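Local coordinates for protein M32 carboxypeptidase (Chitinophagaceae bacterium, PDB 7A03) that probably removes residues from the carboxyl ends of peptides as a metal-dependent carboxypeptidase of the M32 family, at residues A[200-205]-A[335-340]; A[204-209]-A[326-331]; A[231-236]-A[251-256]. One frame throughout, in Å; residues are numbered along the deposited sequence.

In the fold
Contacts 1 and 2 start from the same loop between helices 170-192 and 208-222, share Leu204 and His205, and have centres about 10 Å apart. They meet two successive helices, 334-341 and 326-329, in reverse order along the chain. Contact 3 is nested inside the chain loop that both close, with its centre about 20 Å from that of contact 1 and 17 Å from that of contact 2. It pairs strand 229-233 with the end of strand 247-251, and Glu255 beyond that strand meets the loop of contact 2. Short turns and connections thus tie sequence-distant parts of this mostly helical peptidase together around helix 258-277, which carries an HExxH pattern, probably the metal-binding motif.

Contact 1 of 3, residues A[200-205]-A[335-340]; sequences DFLHLH and QEFYKA
Phe201 lays the outer end of its ring against the methyl group of Ala340, with Phe201 CZ 3.5 Å from Ala340 CB. The same ring corner also meets backbone: Glu336 O stands at the edge, in the ring plane, 3.7 Å from Phe201 CZ. That carbonyl is already engaged in the helix, accepting from Ala340 N, so the aromatic edge is an additional neighbour and not its sole partner. With CG lodged between the backbone N and the carbonyl carbon (chi1 50°), the ring is directed from the short 3-10 turn onto the helix surface. Phe337 passes it at a slant, Phe201 CE1 lying 4.1 Å from Phe337 CD1, an apolar touch with no regular stack.

Leu202 completes the fit by dividing its two methyls between two partners. Its CD1 rests 4.0 Å from Ala340 CB, whereas CD2 approaches Phe337 CE1 at 4.0 Å, the two side chains running roughly at right angles. The small side chain of Ala340 is thus met by both larger residues of the turn, a case of a 3-10 turn docking on a helix through hydrophobic contacts.

Phe337 links this buried contact to its surroundings, meeting Trp314 edge-to-face and Tyr318 on helix 311-324. Phe337 also touches Phe258 and Trp263 on helix 258-277, where Leu202 reaches Ser259, so turn 200-202 and helix 334-341 both pack against that helix.

Contact 2 of 3, residues A[204-209]-A[326-331]; sequences LHFDRD and PEQLGN
Gln328 carries the contact by placing the aliphatic part of its side chain over the ring of Phe206. Its CG lies 4.0 Å from the ring centroid and 13° off the normal, a CH-pi contact over the face, although displaced toward the rim. Gln328 CB follows closely, 3.5 Å from Phe206 CZ. The chain then bends at its second torsion (chi2 74°), which turns the amide out of line with the methylenes; its plane stands 58° from that of the ring, and the methylenes, not the amide, cover the ring. His205 O lies above the amide plane, 3.1 Å from Gln328 NE2, where the N-H bonds do not point, so the pair is not a hydrogen bond.

Phe206 has CG anti to its own carbonyl carbon, which brings the ring up to helix 326-329, although the bond from CA sets off across the contact and not at it. At the ring edge, near its plane, Leu329 CD1 lies 4.2 Å from Phe206 CE2. One aromatic side chain therefore receives two consecutive residues differently, glutamine on a face and leucine at the rim. Leu204 adds a more exposed margin, with CB 3.9 Å from Gln328 CG and CD1 3.8 Å from Gln328 O.

Beyond the two segments, Phe206 packs against Phe258 at the start of helix 258-277 and meets Phe325 edge-to-face. Leu329 turns to Tyr318 and Ile321 of helix 311-324, while Asp207 caps helix 208-222 through Lys210 N, so the contact joins that helix's entrance to the short helix 326-329.

Contact 3 of 3, residues A[231-236]-A[251-256]; sequences QDISEH and TRIDEN. With CIT (citric acid), chain G.
Thr251 O is approached by two neighbouring residues: Ser234 N, just past the end of strand 229-233, gives it a hydrogen bond of 3.1 Å with an N-H...O angle of 159°, and Ile233 CA adds a C-H...O contact at 3.3 Å. On the other side of Ile233, Thr251 N donates to Asp232 O at 3.0 Å. Thr251 thus bonds to the residues before and after Ile233, the usual pattern of a parallel bridge.

Beside this bridge, Gln231 stretches an extended side chain across Thr251, its CG anti to the backbone N (chi1 -179°). The side chains cross at a slant and the Thr251 methyl sits over the flat face of the amide, CG2 3.4 Å from Gln231 NE2, while that nitrogen finds its hydrogen bond elsewhere in the structure. An alanine here would remove the amide and probably leave the Thr251 methyl without this cover and the partner of NE2 without its bond. CIT O2 of a citric acid molecule, probably from the crystallisation liquor, accepts from Gln231 N at 2.9 Å, nearly straight at 173°.

Farther on, Ile233 CD1 meets Ile253 CD1 at 4.0 Å, the two side chains crossing at about a right angle. Arg252 runs its aliphatic part alongside the turn, with CB 3.7 Å from Ser234 O.

Strand 229-233 is an edge of the small mixed sheet, next to strand 247-251. Gln231 packs on Trp212, Ile216 and Leu219 of helix 208-222, and Thr251 on Met261 and Cys265 of helix 258-277. The Thr251 side chain comes close to, but does not meet, His267, Glu268 and His271, an HExxH pattern consistent with the zinc-binding motif of such peptidases, though they bind no metal here.

Contact 1 of 3, residues A[200-205]-A[335-340]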
loop_
_atom_site.group_PDB
_atom_site.type_symbol
_atom_site.label_atom_id
_atom_site.label_comp_id
_atom_site.label_asym_id
_atom_site.label_seq_id
_atom_site.Cartn_x
_atom_site.Cartn_y
_atom_site.Cartn_z
ATOM N N ASP A 200 18.413 19.262 -11.573
ATOM C CA ASP A 200 18.659 19.992 -10.336
ATOM C C ASP A 200 17.635 21.096 -10.090
ATOM O O ASP A 200 17.521 21.576 -8.955
ATOM C CB ASP A 200 20.105 20.479 -10.234
ATOM C CG ASP A 200 20.475 21.455 -11.325
ATOM O OD1 ASP A 200 19.629 21.738 -12.203
ATOM O OD2 ASP A 200 21.628 21.938 -11.301
ATOM N N PHE A 201 16.863 21.482 -11.112
ATOM C CA PHE A 201 15.771 22.422 -10.892
ATOM C C PHE A 201 14.738 21.892 -9.910
ATOM O O PHE A 201 14.012 22.688 -9.297
ATOM C CB PHE A 201 15.096 22.795 -12.219
ATOM C CG PHE A 201 14.716 21.609 -13.074
ATOM C CD1 PHE A 201 13.532 20.919 -12.847
ATOM C CD2 PHE A 201 15.527 21.209 -14.125
ATOM C CE1 PHE A 201 13.177 19.825 -13.632
ATOM C CE2 PHE A 201 15.170 20.131 -14.921
ATOM C CZ PHE A 201 13.994 19.445 -14.675
ATOM N N LEU A 202 14.659 20.573 -9.723
ATOM C CA LEU A 202 13.706 20.037 -8.756
ATOM C C LEU A 202 14.140 20.296 -7.324
ATOM O O LEU A 202 13.314 20.190 -6.411
ATOM C CB LEU A 202 13.499 18.536 -8.963
ATOM C CG LEU A 202 12.779 18.079 -10.227
ATOM C CD1 LEU A 202 12.695 16.560 -10.213
ATOM C CD2 LEU A 202 11.391 18.679 -10.341
ATOM N N HIS A 203 15.409 20.652 -7.112
ATOM C CA HIS A 203 15.921 20.935 -5.781
ATOM C C HIS A 203 16.137 22.423 -5.543
ATOM O O HIS A 203 16.825 22.800 -4.588
ATOM C CB HIS A 203 17.180 20.118 -5.500
ATOM C CG HIS A 203 16.906 18.656 -5.332
ATOM N ND1 HIS A 203 16.461 17.860 -6.365
ATOM C CD2 HIS A 203 16.983 17.852 -4.245
ATOM C CE1 HIS A 203 16.291 16.625 -5.928
ATOM N NE2 HIS A 203 16.600 16.594 -4.644
ATOM N N LEU A 204 15.554 23.274 -6.385
ATOM C CA LEU A 204 15.489 24.708 -6.111
ATOM C C LEU A 204 14.462 24.956 -4.998
ATOM O O LEU A 204 13.919 24.029 -4.385
ATOM C CB LEU A 204 15.166 25.478 -7.389
ATOM C CG LEU A 204 16.206 25.433 -8.506
ATOM C CD1 LEU A 204 15.678 26.023 -9.819
ATOM C CD2 LEU A 204 17.464 26.159 -8.043
ATOM N N HIS A 205 14.171 26.222 -4.725
ATOM C CA HIS A 205 13.254 26.583 -3.648
ATOM C C HIS A 205 11.841 26.708 -4.200
ATOM O O HIS A 205 11.582 27.545 -5.071
ATOM C CB HIS A 205 13.661 27.902 -2.986
ATOM C CG HIS A 205 12.677 28.382 -1.958
ATOM N ND1 HIS A 205 12.704 27.958 -0.648
ATOM C CD2 HIS A 205 11.633 29.242 -2.053
ATOM C CE1 HIS A 205 11.721 28.536 0.022
ATOM N NE2 HIS A 205 11.059 29.323 -0.808
ATOM N N GLN A 335 9.724 18.403 -21.791
ATOM C CA GLN A 335 10.496 17.165 -21.893
ATOM C C GLN A 335 11.523 17.038 -20.773
ATOM O O GLN A 335 11.690 15.953 -20.199
ATOM C CB GLN A 335 11.185 17.083 -23.259
ATOM C CG GLN A 335 10.374 16.360 -24.306
ATOM C CD GLN A 335 10.060 14.933 -23.901
ATOM O OE1 GLN A 335 10.885 14.251 -23.298
ATOM N NE2 GLN A 335 8.854 14.485 -24.210
ATOM N N GLU A 336 12.225 18.130 -20.447
ATOM C CA GLU A 336 13.185 18.074 -19.342
ATOM C C GLU A 336 12.495 17.733 -18.029
ATOM O O GLU A 336 12.997 16.912 -17.246
ATOM C CB GLU A 336 13.932 19.400 -19.223
ATOM C CG GLU A 336 14.834 19.664 -20.406
ATOM C CD GLU A 336 15.459 21.045 -20.381
ATOM O OE1 GLU A 336 14.729 22.022 -20.128
ATOM O OE2 GLU A 336 16.680 21.152 -20.618
ATOM N N PHE A 337 11.344 18.359 -17.774
ATOM C CA PHE A 337 10.607 18.095 -16.549
ATOM C C PHE A 337 10.127 16.644 -16.502
ATOM O O PHE A 337 10.257 15.967 -15.472
ATOM C CB PHE A 337 9.440 19.077 -16.442
ATOM C CG PHE A 337 8.673 18.948 -15.164
ATOM C CD1 PHE A 337 9.101 19.593 -14.010
ATOM C CD2 PHE A 337 7.522 18.181 -15.116
ATOM C CE1 PHE A 337 8.394 19.468 -12.826
ATOM C CE2 PHE A 337 6.823 18.053 -13.936
ATOM C CZ PHE A 337 7.257 18.699 -12.802
ATOM N N TYR A 338 9.600 16.145 -17.625
ATOM C CA TYR A 338 9.098 14.771 -17.710
ATOM C C TYR A 338 10.210 13.761 -17.439
ATOM O O TYR A 338 10.043 12.807 -16.653
ATOM C CB TYR A 338 8.494 14.582 -19.103
ATOM C CG TYR A 338 8.132 13.172 -19.493
ATOM C CD1 TYR A 338 7.168 12.451 -18.792
ATOM C CD2 TYR A 338 8.743 12.568 -20.575
ATOM C CE1 TYR A 338 6.838 11.163 -19.161
ATOM C CE2 TYR A 338 8.416 11.282 -20.949
ATOM C CZ TYR A 338 7.468 10.585 -20.239
ATOM O OH TYR A 338 7.142 9.300 -20.622
ATOM N N LYS A 339 11.374 13.990 -18.040
ATOM C CA LYS A 339 12.497 13.094 -17.801
ATOM C C LYS A 339 12.958 13.177 -16.350
ATOM O O LYS A 339 13.288 12.154 -15.737
ATOM C CB LYS A 339 13.634 13.424 -18.764
ATOM C CG LYS A 339 13.316 13.086 -20.223
ATOM C CD LYS A 339 12.865 11.632 -20.351
ATOM C CE LYS A 339 12.340 11.309 -21.745
ATOM N NZ LYS A 339 12.036 9.854 -21.874
ATOM N N ALA A 340 12.941 14.379 -15.767
ATOM C CA ALA A 340 13.455 14.557 -14.413
ATOM C C ALA A 340 12.562 13.891 -13.374
ATOM O O ALA A 340 13.053 13.356 -12.370
ATOM C CB ALA A 340 13.569 16.048 -14.122
#

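Contact 2 of 3, residues A[204-209]-A[326-331]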
loop_
_atom_site.group_PDB
_atom_site.type_symbol
_atom_site.label_atom_id
_atom_site.label_comp_id
_atom_site.label_asym_id
_atom_site.label_seq_id
_atom_site.Cartn_x
_atom_site.Cartn_y
_atom_site.Cartn_z
ATOM N N LEU A 204 15.554 23.274 -6.385
ATOM C CA LEU A 204 15.489 24.708 -6.111
ATOM C C LEU A 204 14.462 24.956 -4.998
ATOM O O LEU A 204 13.919 24.029 -4.385
ATOM C CB LEU A 204 15.166 25.478 -7.389
ATOM C CG LEU A 204 16.206 25.433 -8.506
ATOM C CD1 LEU A 204 15.678 26.023 -9.819
ATOM C CD2 LEU A 204 17.464 26.159 -8.043
ATOM N N HIS A 205 14.171 26.222 -4.725
ATOM C CA HIS A 205 13.254 26.583 -3.648
ATOM C C HIS A 205 11.841 26.708 -4.200
ATOM O O HIS A 205 11.582 27.545 -5.071
ATOM C CB HIS A 205 13.661 27.902 -2.986
ATOM C CG HIS A 205 12.677 28.382 -1.958
ATOM N ND1 HIS A 205 12.704 27.958 -0.648
ATOM C CD2 HIS A 205 11.633 29.242 -2.053
ATOM C CE1 HIS A 205 11.721 28.536 0.022
ATOM N NE2 HIS A 205 11.059 29.323 -0.808
ATOM N N PHE A 206 10.919 25.909 -3.662
ATOM C CA PHE A 206 9.525 25.900 -4.098
ATOM C C PHE A 206 8.646 26.323 -2.926
ATOM O O PHE A 206 8.460 25.554 -1.975
ATOM C CB PHE A 206 9.131 24.520 -4.636
ATOM C CG PHE A 206 9.749 24.193 -5.969
ATOM C CD1 PHE A 206 11.041 23.703 -6.043
ATOM C CD2 PHE A 206 9.035 24.383 -7.149
ATOM C CE1 PHE A 206 11.622 23.403 -7.275
ATOM C CE2 PHE A 206 9.597 24.069 -8.392
ATOM C CZ PHE A 206 10.897 23.583 -8.448
ATOM N N ASP A 207 8.102 27.541 -3.014
ATOM C CA ASP A 207 7.326 28.144 -1.929
ATOM C C ASP A 207 6.321 27.177 -1.313
ATOM O O ASP A 207 5.518 26.554 -2.015
ATOM C CB ASP A 207 6.602 29.392 -2.451
ATOM C CG ASP A 207 5.765 30.076 -1.380
ATOM O OD1 ASP A 207 6.355 30.782 -0.543
ATOM O OD2 ASP A 207 4.518 29.920 -1.380
ATOM N N ARG A 208 6.343 27.102 0.020
ATOM C CA ARG A 208 5.535 26.118 0.733
ATOM C C ARG A 208 4.044 26.352 0.527
ATOM O O ARG A 208 3.283 25.397 0.323
ATOM C CB ARG A 208 5.877 26.160 2.225
ATOM C CG ARG A 208 4.981 25.300 3.090
ATOM C CD ARG A 208 5.392 25.377 4.545
ATOM N NE ARG A 208 4.814 24.279 5.314
ATOM C CZ ARG A 208 5.416 23.110 5.514
ATOM N NH1 ARG A 208 6.619 22.887 5.002
ATOM N NH2 ARG A 208 4.815 22.165 6.225
ATOM N N ASP A 209 3.600 27.608 0.599
ATOM C CA ASP A 209 2.172 27.882 0.459
ATOM C C ASP A 209 1.695 27.588 -0.959
ATOM O O ASP A 209 0.580 27.078 -1.153
ATOM C CB ASP A 209 1.865 29.326 0.878
ATOM C CG ASP A 209 1.872 29.508 2.390
ATOM O OD1 ASP A 209 2.023 28.500 3.123
ATOM O OD2 ASP A 209 1.725 30.661 2.849
ATOM N N PRO A 326 7.582 30.198 -11.784
ATOM C CA PRO A 326 8.322 30.586 -12.995
ATOM C C PRO A 326 9.811 30.771 -12.769
ATOM O O PRO A 326 10.594 30.521 -13.696
ATOM C CB PRO A 326 7.635 31.885 -13.431
ATOM C CG PRO A 326 7.123 32.455 -12.178
ATOM C CD PRO A 326 6.698 31.279 -11.313
ATOM N N GLU A 327 10.236 31.171 -11.564
ATOM C CA GLU A 327 11.665 31.330 -11.316
ATOM C C GLU A 327 12.388 29.991 -11.250
ATOM O O GLU A 327 13.603 29.938 -11.452
ATOM C CB GLU A 327 11.917 32.140 -10.044
ATOM C CG GLU A 327 13.368 32.566 -9.897
ATOM C CD GLU A 327 13.576 33.652 -8.864
ATOM O OE1 GLU A 327 12.849 34.671 -8.913
ATOM O OE2 GLU A 327 14.477 33.487 -8.011
ATOM N N GLN A 328 11.664 28.906 -10.990
ATOM C CA GLN A 328 12.273 27.587 -10.916
ATOM C C GLN A 328 12.113 26.797 -12.204
ATOM O O GLN A 328 13.002 26.017 -12.558
ATOM C CB GLN A 328 11.639 26.793 -9.763
ATOM C CG GLN A 328 11.924 27.368 -8.368
ATOM C CD GLN A 328 11.138 28.640 -8.080
ATOM O OE1 GLN A 328 9.958 28.769 -8.453
ATOM N NE2 GLN A 328 11.798 29.603 -7.435
ATOM N N LEU A 329 11.011 26.991 -12.918
ATOM C CA LEU A 329 10.670 26.148 -14.052
ATOM C C LEU A 329 10.530 26.916 -15.355
ATOM O O LEU A 329 10.309 26.294 -16.401
ATOM C CB LEU A 329 9.375 25.378 -13.770
ATOM C CG LEU A 329 9.433 24.481 -12.543
ATOM C CD1 LEU A 329 8.066 23.869 -12.264
ATOM C CD2 LEU A 329 10.478 23.403 -12.748
ATOM N N GLY A 330 10.669 28.247 -15.335
ATOM C CA GLY A 330 10.383 29.029 -16.528
ATOM C C GLY A 330 11.347 28.802 -17.671
ATOM O O GLY A 330 10.992 29.050 -18.830
ATOM N N ASN A 331 12.559 28.329 -17.375
ATOM C CA ASN A 331 13.534 27.968 -18.396
ATOM C C ASN A 331 13.738 26.454 -18.494
ATOM O O ASN A 331 14.795 26.013 -18.950
ATOM C CB ASN A 331 14.860 28.696 -18.146
ATOM C CG ASN A 331 15.557 28.229 -16.881
ATOM O OD1 ASN A 331 14.921 27.694 -15.969
ATOM N ND2 ASN A 331 16.868 28.438 -16.813
#

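Contact 3 of 3, residues A[231-236]-A[251-256]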
loop_
_atom_site.group_PDB
_atom_site.type_symbol
_atom_site.label_atom_id
_atom_site.label_comp_id
_atom_site.label_asym_id
_atom_site.label_seq_id
_atom_site.Cartn_x
_atom_site.Cartn_y
_atom_site.Cartn_z
ATOM N N GLN A 231 -7.300 17.605 3.923
ATOM C CA GLN A 231 -5.873 17.343 3.944
ATOM C C GLN A 231 -5.226 18.083 5.104
ATOM O O GLN A 231 -5.581 19.240 5.392
ATOM C CB GLN A 231 -5.178 17.776 2.640
ATOM C CG GLN A 231 -3.677 17.472 2.643
ATOM C CD GLN A 231 -2.990 17.777 1.321
ATOM O OE1 GLN A 231 -2.710 18.946 1.006
ATOM N NE2 GLN A 231 -2.666 16.736 0.570
ATOM N N ASP A 232 -4.242 17.434 5.722
ATOM C CA ASP A 232 -3.435 18.016 6.784
ATOM C C ASP A 232 -1.991 17.582 6.573
ATOM O O ASP A 232 -1.693 16.740 5.721
ATOM C CB ASP A 232 -3.948 17.599 8.176
ATOM C CG ASP A 232 -5.343 18.122 8.452
ATOM O OD1 ASP A 232 -5.450 19.303 8.869
ATOM O OD2 ASP A 232 -6.328 17.387 8.209
ATOM N N ILE A 233 -1.086 18.202 7.302
ATOM C CA ILE A 233 0.332 17.837 7.276
ATOM C C ILE A 233 0.594 16.742 8.302
ATOM O O ILE A 233 0.097 16.796 9.437
ATOM C CB ILE A 233 1.216 19.069 7.567
ATOM C CG1 ILE A 233 1.026 20.146 6.502
ATOM C CG2 ILE A 233 2.688 18.661 7.672
ATOM C CD1 ILE A 233 1.684 19.819 5.153
ATOM N N SER A 234 1.379 15.735 7.917
ATOM C CA SER A 234 1.894 14.761 8.867
ATOM C C SER A 234 3.303 14.348 8.456
ATOM O O SER A 234 3.779 14.702 7.371
ATOM C CB SER A 234 0.931 13.573 9.031
ATOM O OG SER A 234 1.122 12.620 8.004
ATOM N N GLU A 235 3.981 13.585 9.328
ATOM C CA GLU A 235 5.369 13.225 9.038
ATOM C C GLU A 235 5.463 12.240 7.875
ATOM O O GLU A 235 6.393 12.324 7.067
ATOM C CB GLU A 235 6.111 12.692 10.271
ATOM C CG GLU A 235 7.574 12.357 10.091
ATOM C CD GLU A 235 8.231 11.886 11.370
ATOM O OE1 GLU A 235 7.551 11.776 12.412
ATOM O OE2 GLU A 235 9.438 11.622 11.337
ATOM N N HIS A 236 4.507 11.325 7.766
ATOM C CA HIS A 236 4.482 10.317 6.709
ATOM C C HIS A 236 3.104 10.350 6.071
ATOM O O HIS A 236 2.104 10.028 6.745
ATOM C CB HIS A 236 4.770 8.931 7.277
ATOM C CG HIS A 236 6.118 8.818 7.909
ATOM N ND1 HIS A 236 6.302 8.826 9.276
ATOM C CD2 HIS A 236 7.353 8.731 7.361
ATOM C CE1 HIS A 236 7.594 8.730 9.543
ATOM N NE2 HIS A 236 8.251 8.662 8.399
ATOM N N THR A 251 -0.107 15.036 3.861
ATOM C CA THR A 251 1.026 15.186 2.976
ATOM C C THR A 251 2.146 15.838 3.759
ATOM O O THR A 251 1.985 16.204 4.928
ATOM C CB THR A 251 0.637 15.929 1.693
ATOM O OG1 THR A 251 1.711 15.820 0.742
ATOM C CG2 THR A 251 0.348 17.406 1.978
ATOM N N ARG A 252 3.293 15.976 3.108
ATOM C CA ARG A 252 4.434 16.663 3.674
ATOM C C ARG A 252 5.044 17.507 2.570
ATOM O O ARG A 252 5.039 17.119 1.398
ATOM C CB ARG A 252 5.482 15.669 4.192
ATOM C CG ARG A 252 5.749 14.532 3.230
ATOM C CD ARG A 252 6.885 13.639 3.696
ATOM N NE ARG A 252 7.321 12.745 2.627
ATOM C CZ ARG A 252 8.585 12.381 2.428
ATOM N NH1 ARG A 252 9.541 12.839 3.227
ATOM N NH2 ARG A 252 8.893 11.566 1.428
ATOM N N ILE A 253 5.572 18.659 2.942
ATOM C CA ILE A 253 6.135 19.597 1.983
ATOM C C ILE A 253 7.620 19.755 2.265
ATOM O O ILE A 253 8.011 19.995 3.412
ATOM C CB ILE A 253 5.426 20.958 2.063
ATOM C CG1 ILE A 253 3.961 20.820 1.677
ATOM C CG2 ILE A 253 6.127 21.982 1.149
ATOM C CD1 ILE A 253 3.126 21.983 2.106
ATOM N N ASP A 254 8.441 19.636 1.216
ATOM C CA ASP A 254 9.860 19.986 1.261
ATOM C C ASP A 254 10.028 21.193 0.347
ATOM O O ASP A 254 9.833 21.080 -0.869
ATOM C CB ASP A 254 10.740 18.822 0.795
ATOM C CG ASP A 254 12.216 19.059 1.063
ATOM O OD1 ASP A 254 12.633 20.232 1.097
ATOM O OD2 ASP A 254 12.968 18.072 1.243
ATOM N N GLU A 255 10.370 22.353 0.918
ATOM C CA GLU A 255 10.534 23.537 0.076
ATOM C C GLU A 255 11.731 23.452 -0.861
ATOM O O GLU A 255 11.834 24.281 -1.771
ATOM C CB GLU A 255 10.666 24.831 0.885
ATOM C CG GLU A 255 9.587 25.100 1.901
ATOM C CD GLU A 255 10.049 26.080 2.962
ATOM O OE1 GLU A 255 11.205 26.552 2.867
ATOM O OE2 GLU A 255 9.261 26.376 3.886
ATOM N N ASN A 256 12.637 22.497 -0.662
ATOM C CA ASN A 256 13.798 22.339 -1.534
ATOM C C ASN A 256 13.780 21.024 -2.299
ATOM O O ASN A 256 14.829 20.555 -2.750
ATOM C CB ASN A 256 15.098 22.474 -0.744
ATOM C CG ASN A 256 15.160 23.770 0.037
ATOM O OD1 ASN A 256 15.145 24.859 -0.539
ATOM N ND2 ASN A 256 15.216 23.658 1.354
HETATM C C1 CIT G . -7.889 21.407 3.664
HETATM O O1 CIT G . -6.979 21.501 4.518
HETATM O O2 CIT G . -8.403 20.286 3.446
HETATM C C2 CIT G . -8.355 22.638 2.919
#